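PDB 2IRU: multifunctional non-homologous end joining DNA repair protein LigD from Mycobacterium tuberculosis, which probably works with Ku to repair DNA double-strand breaks by non-homologous end joining, its polymerase domain, the part described here, adding nucleotides to the broken ends. Local coordinates for residues A[8-13]-A[98-103]; A[136-141]-A[181-186]; A[166-171]-A[185-190]. All blocks are in the same frame, centred on the assembly; numbering follows the deposited sequence.

Interaction 2 (136-141 with 181-186) lies in the mixed sheet of the polymerase domain and holds D140, which probably binds manganese and substrate, and H181, which probably binds substrate. Interaction 3 (166-171 with 185-190) continues from it: P185 and L186 belong to both, and the two centres are about 9 Å apart. F171 N lies 2.8 Å from Y183 O, a probable hydrogen bond, and T170 OG1 probably bonds T184 OG1. Interaction 1 (8-13 with 98-103) is a separate surface contact near the N-terminus. Its centre is about 29 Å from that of interaction 2, on the opposite side of the chain's centre, and about 33 Å from that of interaction 3.

Interaction 1 (A[8-13]-A[98-103])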
loop_
_atom_site.group_PDB
_atom_site.type_symbol
_atom_site.label_atom_id
_atom_site.label_comp_id
_atom_site.label_asym_id
_atom_site.label_seq_id
_atom_site.Cartn_x
_atom_site.Cartn_y
_atom_site.Cartn_z
ATOM N N SER A 8 -1.642 -9.230 28.026
ATOM C CA SER A 8 -1.824 -8.924 26.614
ATOM C C SER A 8 -1.993 -7.424 26.343
ATOM O O SER A 8 -2.227 -7.045 25.188
ATOM C CB SER A 8 -3.029 -9.698 26.072
ATOM O OG SER A 8 -4.143 -9.642 26.963
ATOM N N GLU A 9 -1.853 -6.581 27.384
ATOM C CA GLU A 9 -2.168 -5.138 27.268
ATOM C C GLU A 9 -1.196 -4.424 26.340
ATOM O O GLU A 9 0.016 -4.409 26.579
ATOM C CB GLU A 9 -2.172 -4.416 28.620
ATOM C CG GLU A 9 -2.514 -2.916 28.522
ATOM C CD GLU A 9 -2.589 -2.219 29.867
ATOM O OE1 GLU A 9 -3.167 -2.818 30.805
ATOM O OE2 GLU A 9 -2.092 -1.065 29.998
ATOM N N GLN A 10 -1.755 -3.756 25.335
ATOM C CA GLN A 10 -0.944 -3.080 24.310
ATOM C C GLN A 10 -0.722 -1.637 24.717
ATOM O O GLN A 10 -1.682 -0.894 24.901
ATOM C CB GLN A 10 -1.694 -3.098 22.999
ATOM C CG GLN A 10 -2.087 -4.543 22.576
ATOM C CD GLN A 10 -2.587 -4.645 21.123
ATOM O OE1 GLN A 10 -2.817 -3.645 20.458
ATOM N NE2 GLN A 10 -2.756 -5.887 20.642
ATOM N N ARG A 11 0.540 -1.244 24.821
ATOM C CA ARG A 11 0.901 0.124 25.213
ATOM C C ARG A 11 2.118 0.587 24.391
ATOM O O ARG A 11 3.072 -0.160 24.209
ATOM C CB ARG A 11 1.275 0.190 26.696
ATOM C CG ARG A 11 0.235 -0.309 27.715
ATOM C CD ARG A 11 0.787 -0.185 29.137
ATOM N NE ARG A 11 0.221 1.000 29.816
ATOM C CZ ARG A 11 0.936 2.047 30.207
ATOM N NH1 ARG A 11 2.244 2.055 30.017
ATOM N NH2 ARG A 11 0.355 3.086 30.785
ATOM N N VAL A 12 2.071 1.824 23.909
ATOM C CA VAL A 12 3.228 2.409 23.222
ATOM C C VAL A 12 3.484 3.770 23.816
ATOM O O VAL A 12 2.548 4.549 24.020
ATOM C CB VAL A 12 2.957 2.550 21.711
ATOM C CG1 VAL A 12 4.060 3.384 20.970
ATOM C CG2 VAL A 12 2.856 1.173 21.112
ATOM N N THR A 13 4.755 4.019 24.094
ATOM C CA THR A 13 5.190 5.314 24.628
ATOM C C THR A 13 5.887 6.105 23.483
ATOM O O THR A 13 6.911 5.682 22.922
ATOM C CB THR A 13 6.163 5.169 25.835
ATOM O OG1 THR A 13 5.542 4.412 26.905
ATOM C CG2 THR A 13 6.547 6.575 26.342
ATOM N N SER A 98 -4.288 -3.553 15.158
ATOM C CA SER A 98 -4.887 -2.718 16.208
ATOM C C SER A 98 -4.334 -1.304 16.092
ATOM O O SER A 98 -3.252 -1.063 15.525
ATOM C CB SER A 98 -4.544 -3.259 17.592
ATOM O OG SER A 98 -3.148 -3.075 17.885
ATOM N N ALA A 99 -5.100 -0.363 16.649
ATOM C CA ALA A 99 -4.651 1.033 16.688
ATOM C C ALA A 99 -3.289 1.170 17.397
ATOM O O ALA A 99 -2.391 1.910 16.939
ATOM C CB ALA A 99 -5.727 1.901 17.364
ATOM N N THR A 100 -3.112 0.410 18.476
ATOM C CA THR A 100 -1.855 0.499 19.210
ATOM C C THR A 100 -0.670 -0.009 18.370
ATOM O O THR A 100 0.447 0.513 18.491
ATOM C CB THR A 100 -1.932 -0.187 20.577
ATOM O OG1 THR A 100 -3.065 0.332 21.291
ATOM C CG2 THR A 100 -0.713 0.151 21.375
ATOM N N GLY A 101 -0.928 -0.962 17.467
ATOM C CA GLY A 101 0.083 -1.409 16.535
ATOM C C GLY A 101 0.538 -0.261 15.641
ATOM O O GLY A 101 1.717 -0.093 15.350
ATOM N N LEU A 102 -0.430 0.533 15.167
ATOM C CA LEU A 102 -0.072 1.698 14.346
ATOM C C LEU A 102 0.641 2.775 15.183
ATOM O O LEU A 102 1.494 3.486 14.661
ATOM C CB LEU A 102 -1.296 2.275 13.644
ATOM C CG LEU A 102 -1.770 1.440 12.462
ATOM C CD1 LEU A 102 -3.161 1.822 12.016
ATOM C CD2 LEU A 102 -0.792 1.497 11.283
ATOM N N ALA A 103 0.272 2.896 16.455
ATOM C CA ALA A 103 1.059 3.747 17.370
ATOM C C ALA A 103 2.541 3.292 17.427
ATOM O O ALA A 103 3.467 4.120 17.458
ATOM C CB ALA A 103 0.427 3.795 18.738
HETATM O O HOH W 1 -3.788 0.098 23.781
#
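Q10 meets the start of helix 99-107 with its amide oxygen. The hydroxyl of S98 donates to it, with S98 OG 2.7 Å from Q10 OE1. The donor lies in the carbonyl plane and uses a lone pair, with a C=O...donor angle of 137°. S98 is the N-cap of the helix. Its OG also accepts from G101 N at 3.1 Å, so one hydroxyl caps the helix and holds the glutamine. Beyond CG the Q10 chain is extended, which carries the amide to S98, while Q10 CB packs 3.8 Å from T100 CG2. The Q10 carbonyl oxygen is tied to T100 OG1 through a water 2.6 Å from each. That water donates to Q10 O.

The CB of R11 points away from the helix, and its nearest approach is through the backbone, R11 N near T100 CG2. R11 NE makes a weak hydrogen bond to E9 OE2, part of a salt bridge within the N-terminal segment.

V12 supplies the apolar half of the contact. V12 CG2 lies 3.7 Å from T100 CG2, and the two side chains slide past each other in opposite directions. With CG1 anti to the backbone N (chi1 170°), CG2 is left beside T100 and CG1 beside A103 O, 3.6 Å away. V12 CB faces A103 CB at 4.1 Å.

The segment 8-13 has no regular structure and runs over the surface before strand 20-22, away from the annotated sites. W78, from a loop, touches Q10, V12 and T100. V12 also reaches W104 and Q107 further along helix 99-107. Helix 29-47 packs on helix 99-107: A40 and L44 touch L102, and F33 touches A103.

Interaction 2 (A[136-141]-A[181-186]); sequences RLVFDL and HLYTPL
Two neighbouring antiparallel strands of the mixed sheet in the primase-polymerase domain form this contact, and one end carries residues that probably bind manganese and substrate. Strands 137-141 and 181-186 run antiparallel, their axes at 165°. L137 and T184 form a hydrogen-bonded pair, with L137 N to T184 O at 2.8 Å and a return bond from T184 N to L137 O. F139 and L182 form the next such pair, bonded both ways between N and O.

R136, V138, D140, H181, Y183 and P185 point to one face of the sheet. V138 CG2 lies over one face of the Y183 ring, offset toward the rim, 3.8 Å from the centroid in a CH-pi contact. It gets there because CG2 stands anti to the backbone N. R136 runs alongside Y183, its guanidinium plane 79° from the ring, with R136 NE 3.7 Å from Y183 CD1. R136 NE bonds Q117 OE1, and NH1 makes a salt bridge to D291.

The other face packs against helices. L137 CG meets L186 CD2 at 3.7 Å. L137 and F139 pack on helix 192-209, F139 also on L163; L182 and T184 meet helix 149-164.

D140 probably binds both manganese ions, and D140, L141 and H181 probably contact the substrate. D140 OD2 accepts from Q233 NE2, and D230 is close by. The D140 carboxylate lies near the H181 ring, their planes 35° apart, with D140 CG 3.6 Å from H181 CE1. D140 OD1 is over one face of that ring. A water donates to D140 OD2 at 3.1 Å and accepts a weak bond from H181 NE2 at 2.9 Å.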
loop_
_atom_site.group_PDB
_atom_site.type_symbol
_atom_site.label_atom_id
_atom_site.label_comp_id
_atom_site.label_asym_id
_atom_site.label_seq_id
_atom_site.Cartn_x
_atom_site.Cartn_y
_atom_site.Cartn_z
ATOM N N ARG A 136 -7.044 -9.800 -3.271
ATOM C CA ARG A 136 -7.281 -8.655 -4.184
ATOM C C ARG A 136 -6.137 -8.596 -5.164
ATOM O O ARG A 136 -5.068 -9.172 -4.899
ATOM C CB ARG A 136 -7.332 -7.354 -3.351
ATOM C CG ARG A 136 -6.024 -6.984 -2.658
ATOM C CD ARG A 136 -6.244 -5.966 -1.536
ATOM N NE ARG A 136 -4.952 -5.519 -1.015
ATOM C CZ ARG A 136 -4.728 -5.002 0.196
ATOM N NH1 ARG A 136 -5.717 -4.865 1.082
ATOM N NH2 ARG A 136 -3.485 -4.637 0.521
ATOM N N LEU A 137 -6.357 -7.935 -6.313
ATOM C CA LEU A 137 -5.262 -7.592 -7.225
ATOM C C LEU A 137 -4.787 -6.152 -7.002
ATOM O O LEU A 137 -5.559 -5.270 -6.612
ATOM C CB LEU A 137 -5.700 -7.718 -8.704
ATOM C CG LEU A 137 -6.334 -9.003 -9.239
ATOM C CD1 LEU A 137 -6.697 -8.830 -10.732
ATOM C CD2 LEU A 137 -5.402 -10.172 -9.042
ATOM N N VAL A 138 -3.514 -5.907 -7.275
ATOM C CA VAL A 138 -3.038 -4.537 -7.334
ATOM C C VAL A 138 -2.343 -4.309 -8.662
ATOM O O VAL A 138 -1.623 -5.197 -9.176
ATOM C CB VAL A 138 -2.087 -4.168 -6.168
ATOM C CG1 VAL A 138 -0.775 -4.902 -6.306
ATOM C CG2 VAL A 138 -1.850 -2.656 -6.108
ATOM N N PHE A 139 -2.607 -3.148 -9.242
ATOM C CA PHE A 139 -1.861 -2.671 -10.404
ATOM C C PHE A 139 -1.156 -1.367 -10.037
ATOM O O PHE A 139 -1.769 -0.486 -9.419
ATOM C CB PHE A 139 -2.783 -2.427 -11.592
ATOM C CG PHE A 139 -3.471 -3.661 -12.059
ATOM C CD1 PHE A 139 -2.951 -4.408 -13.117
ATOM C CD2 PHE A 139 -4.666 -4.076 -11.452
ATOM C CE1 PHE A 139 -3.620 -5.582 -13.528
ATOM C CE2 PHE A 139 -5.330 -5.211 -11.856
ATOM C CZ PHE A 139 -4.808 -5.973 -12.902
ATOM N N ASP A 140 0.120 -1.260 -10.387
ATOM C CA ASP A 140 0.871 -0.028 -10.164
ATOM C C ASP A 140 0.987 0.611 -11.545
ATOM O O ASP A 140 1.643 0.052 -12.426
ATOM C CB ASP A 140 2.276 -0.365 -9.650
ATOM C CG ASP A 140 3.162 0.857 -9.436
ATOM O OD1 ASP A 140 2.770 2.039 -9.686
ATOM O OD2 ASP A 140 4.314 0.599 -9.006
ATOM N N LEU A 141 0.328 1.758 -11.720
ATOM C CA LEU A 141 0.368 2.486 -12.968
ATOM C C LEU A 141 1.425 3.560 -12.859
ATOM O O LEU A 141 1.256 4.537 -12.112
ATOM C CB LEU A 141 -1.010 3.101 -13.268
ATOM C CG LEU A 141 -1.976 2.153 -13.992
ATOM C CD1 LEU A 141 -2.256 0.832 -13.269
ATOM C CD2 LEU A 141 -3.283 2.912 -14.259
ATOM N N HIS A 181 -1.979 3.501 -7.852
ATOM C CA HIS A 181 -2.277 2.086 -7.652
ATOM C C HIS A 181 -3.769 1.847 -7.816
ATOM O O HIS A 181 -4.569 2.712 -7.450
ATOM C CB HIS A 181 -1.861 1.583 -6.262
ATOM C CG HIS A 181 -0.383 1.521 -6.068
ATOM N ND1 HIS A 181 0.375 0.457 -6.519
ATOM C CD2 HIS A 181 0.470 2.345 -5.422
ATOM C CE1 HIS A 181 1.643 0.661 -6.193
ATOM N NE2 HIS A 181 1.727 1.816 -5.550
ATOM N N LEU A 182 -4.129 0.689 -8.379
ATOM C CA LEU A 182 -5.528 0.294 -8.538
ATOM C C LEU A 182 -5.669 -1.046 -7.816
ATOM O O LEU A 182 -4.856 -1.935 -8.054
ATOM C CB LEU A 182 -5.933 0.073 -10.015
ATOM C CG LEU A 182 -5.770 1.275 -10.958
ATOM C CD1 LEU A 182 -6.319 0.931 -12.356
ATOM C CD2 LEU A 182 -6.523 2.481 -10.406
ATOM N N TYR A 183 -6.648 -1.159 -6.923
ATOM C CA TYR A 183 -6.928 -2.402 -6.215
ATOM C C TYR A 183 -8.294 -2.958 -6.643
ATOM O O TYR A 183 -9.239 -2.206 -6.861
ATOM C CB TYR A 183 -6.989 -2.158 -4.715
ATOM C CG TYR A 183 -5.660 -1.816 -4.083
ATOM C CD1 TYR A 183 -4.813 -2.836 -3.613
ATOM C CD2 TYR A 183 -5.231 -0.481 -3.951
ATOM C CE1 TYR A 183 -3.582 -2.547 -3.022
ATOM C CE2 TYR A 183 -3.968 -0.170 -3.347
ATOM C CZ TYR A 183 -3.160 -1.221 -2.875
ATOM O OH TYR A 183 -1.931 -0.960 -2.301
ATOM N N THR A 184 -8.372 -4.277 -6.734
ATOM C CA THR A 184 -9.609 -4.950 -7.095
ATOM C C THR A 184 -9.808 -6.176 -6.181
ATOM O O THR A 184 -8.982 -7.096 -6.185
ATOM C CB THR A 184 -9.593 -5.391 -8.552
ATOM O OG1 THR A 184 -9.352 -4.235 -9.389
ATOM C CG2 THR A 184 -10.934 -6.046 -8.858
ATOM N N PRO A 185 -10.889 -6.194 -5.395
ATOM C CA PRO A 185 -11.062 -7.405 -4.573
ATOM C C PRO A 185 -11.521 -8.588 -5.441
ATOM O O PRO A 185 -12.313 -8.416 -6.391
ATOM C CB PRO A 185 -12.133 -6.999 -3.560
ATOM C CG PRO A 185 -12.930 -5.931 -4.264
ATOM C CD PRO A 185 -11.983 -5.226 -5.216
ATOM N N LEU A 186 -11.011 -9.771 -5.105
ATOM C CA LEU A 186 -11.339 -11.002 -5.828
ATOM C C LEU A 186 -12.625 -11.635 -5.318
ATOM O O LEU A 186 -12.828 -11.767 -4.106
ATOM C CB LEU A 186 -10.162 -11.991 -5.753
ATOM C CG LEU A 186 -8.848 -11.571 -6.460
ATOM C CD1 LEU A 186 -7.709 -12.559 -6.164
ATOM C CD2 LEU A 186 -8.972 -11.332 -7.977
HETATM O O HOH W 2 -0.910 -3.158 -0.682
HETATM O O HOH W 3 4.351 2.498 -6.601
#

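Interaction 3 (A[166-171]-A[185-190])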
loop_
_atom_site.group_PDB
_atom_site.type_symbol
_atom_site.label_atom_id
_atom_site.label_comp_id
_atom_site.label_asym_id
_atom_site.label_seq_id
_atom_site.Cartn_x
_atom_site.Cartn_y
_atom_site.Cartn_z
ATOM N N ILE A 166 -15.298 -8.755 -16.154
ATOM C CA ILE A 166 -15.342 -9.972 -15.331
ATOM C C ILE A 166 -16.018 -9.723 -13.973
ATOM O O ILE A 166 -15.796 -10.466 -13.009
ATOM C CB ILE A 166 -13.934 -10.611 -15.116
ATOM C CG1 ILE A 166 -13.063 -10.512 -16.373
ATOM C CG2 ILE A 166 -14.008 -12.051 -14.587
ATOM C CD1 ILE A 166 -11.867 -9.596 -16.119
ATOM N N GLY A 167 -16.843 -8.678 -13.901
ATOM C CA GLY A 167 -17.673 -8.419 -12.726
ATOM C C GLY A 167 -16.880 -8.020 -11.488
ATOM O O GLY A 167 -17.321 -8.242 -10.359
ATOM N N LEU A 168 -15.713 -7.426 -11.721
ATOM C CA LEU A 168 -14.847 -6.946 -10.655
ATOM C C LEU A 168 -14.926 -5.422 -10.594
ATOM O O LEU A 168 -15.237 -4.758 -11.599
ATOM C CB LEU A 168 -13.406 -7.417 -10.876
ATOM C CG LEU A 168 -13.125 -8.930 -10.859
ATOM C CD1 LEU A 168 -11.659 -9.160 -11.247
ATOM C CD2 LEU A 168 -13.453 -9.567 -9.503
ATOM N N VAL A 169 -14.695 -4.895 -9.396
ATOM C CA VAL A 169 -14.776 -3.465 -9.116
ATOM C C VAL A 169 -13.361 -2.989 -8.772
ATOM O O VAL A 169 -12.633 -3.692 -8.100
ATOM C CB VAL A 169 -15.753 -3.185 -7.930
ATOM C CG1 VAL A 169 -15.757 -1.716 -7.509
ATOM C CG2 VAL A 169 -17.200 -3.668 -8.270
ATOM N N THR A 170 -13.002 -1.792 -9.223
ATOM C CA THR A 170 -11.649 -1.275 -9.048
ATOM C C THR A 170 -11.634 0.029 -8.246
ATOM O O THR A 170 -12.490 0.907 -8.464
ATOM C CB THR A 170 -11.006 -1.079 -10.436
ATOM O OG1 THR A 170 -11.176 -2.291 -11.190
ATOM C CG2 THR A 170 -9.520 -0.758 -10.355
ATOM N N PHE A 171 -10.651 0.147 -7.355
ATOM C CA PHE A 171 -10.514 1.310 -6.479
ATOM C C PHE A 171 -9.186 2.007 -6.746
ATOM O O PHE A 171 -8.116 1.374 -6.640
ATOM C CB PHE A 171 -10.549 0.881 -4.993
ATOM C CG PHE A 171 -11.812 0.168 -4.609
ATOM C CD1 PHE A 171 -12.889 0.876 -4.063
ATOM C CD2 PHE A 171 -11.944 -1.220 -4.804
ATOM C CE1 PHE A 171 -14.071 0.227 -3.705
ATOM C CE2 PHE A 171 -13.126 -1.876 -4.447
ATOM C CZ PHE A 171 -14.193 -1.169 -3.900
ATOM N N PRO A 185 -10.889 -6.194 -5.395
ATOM C CA PRO A 185 -11.062 -7.405 -4.573
ATOM C C PRO A 185 -11.521 -8.588 -5.441
ATOM O O PRO A 185 -12.313 -8.416 -6.391
ATOM C CB PRO A 185 -12.133 -6.999 -3.560
ATOM C CG PRO A 185 -12.930 -5.931 -4.264
ATOM C CD PRO A 185 -11.983 -5.226 -5.216
ATOM N N LEU A 186 -11.011 -9.771 -5.105
ATOM C CA LEU A 186 -11.339 -11.002 -5.828
ATOM C C LEU A 186 -12.625 -11.635 -5.318
ATOM O O LEU A 186 -12.828 -11.767 -4.106
ATOM C CB LEU A 186 -10.162 -11.991 -5.753
ATOM C CG LEU A 186 -8.848 -11.571 -6.460
ATOM C CD1 LEU A 186 -7.709 -12.559 -6.164
ATOM C CD2 LEU A 186 -8.972 -11.332 -7.977
ATOM N N ASP A 187 -13.500 -12.010 -6.253
ATOM C CA ASP A 187 -14.694 -12.789 -5.925
ATOM C C ASP A 187 -14.301 -14.152 -5.388
ATOM O O ASP A 187 -14.765 -14.569 -4.325
ATOM C CB ASP A 187 -15.598 -12.946 -7.154
ATOM C CG ASP A 187 -16.521 -11.756 -7.354
ATOM O OD1 ASP A 187 -16.385 -10.749 -6.610
ATOM O OD2 ASP A 187 -17.392 -11.846 -8.243
ATOM N N GLU A 188 -13.463 -14.859 -6.137
ATOM C CA GLU A 188 -13.025 -16.183 -5.703
ATOM C C GLU A 188 -11.526 -16.188 -5.402
ATOM O O GLU A 188 -10.738 -15.549 -6.120
ATOM C CB GLU A 188 -13.440 -17.295 -6.683
ATOM C CG GLU A 188 -13.169 -17.028 -8.159
ATOM C CD GLU A 188 -13.652 -18.158 -9.056
ATOM O OE1 GLU A 188 -12.968 -18.454 -10.064
ATOM O OE2 GLU A 188 -14.716 -18.752 -8.761
ATOM N N PRO A 189 -11.134 -16.903 -4.331
ATOM C CA PRO A 189 -9.733 -16.953 -3.939
ATOM C C PRO A 189 -8.850 -17.575 -5.014
ATOM O O PRO A 189 -9.257 -18.537 -5.696
ATOM C CB PRO A 189 -9.742 -17.809 -2.662
ATOM C CG PRO A 189 -11.034 -18.561 -2.671
ATOM C CD PRO A 189 -12.002 -17.695 -3.432
ATOM N N VAL A 190 -7.652 -17.019 -5.167
ATOM C CA VAL A 190 -6.693 -17.571 -6.110
ATOM C C VAL A 190 -5.288 -17.424 -5.510
ATOM O O VAL A 190 -5.038 -16.471 -4.758
ATOM C CB VAL A 190 -6.858 -16.900 -7.528
ATOM C CG1 VAL A 190 -6.138 -15.575 -7.617
ATOM C CG2 VAL A 190 -6.435 -17.831 -8.651
HETATM O O HOH W 4 -14.306 -6.924 -7.366
#
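A Schellman motif ends helix 149-164, and the loop that leaves it packs along the end of strand 180-186 in the primase-polymerase domain. G167, with positive phi, is the C-prime residue of the motif; L168 N bonds back to L163 O. The loop then runs past P185, L186 and D187 on its way to strand 171-174. No direct hydrogen bond joins the two segments.

L168 covers the turn at the strand end with one branch. With CG anti to the carbonyl carbon (chi1 -63°) and the chain extended (chi2 174°), the CD2 branch of L168 is carried to P185 O, 3.5 Å away. The same methyl lies 4.1 Å from D187 N. The side chain of L168 also touches T184.

P185 CD touches both the loop backbone and an aromatic ring. It lies 3.3 Å from V169 O and 3.6 Å from F171 CE2. The proline meets the phenylalanine at the ring edge, near the ring plane, and the two side chains cross at about a right angle. L287 and R289 also pack on F171, and L290 on P185.

One water bridges the two backbones beside this apolar contact. It accepts from V169 N at 2.9 Å and donates to P185 O at 2.7 Å.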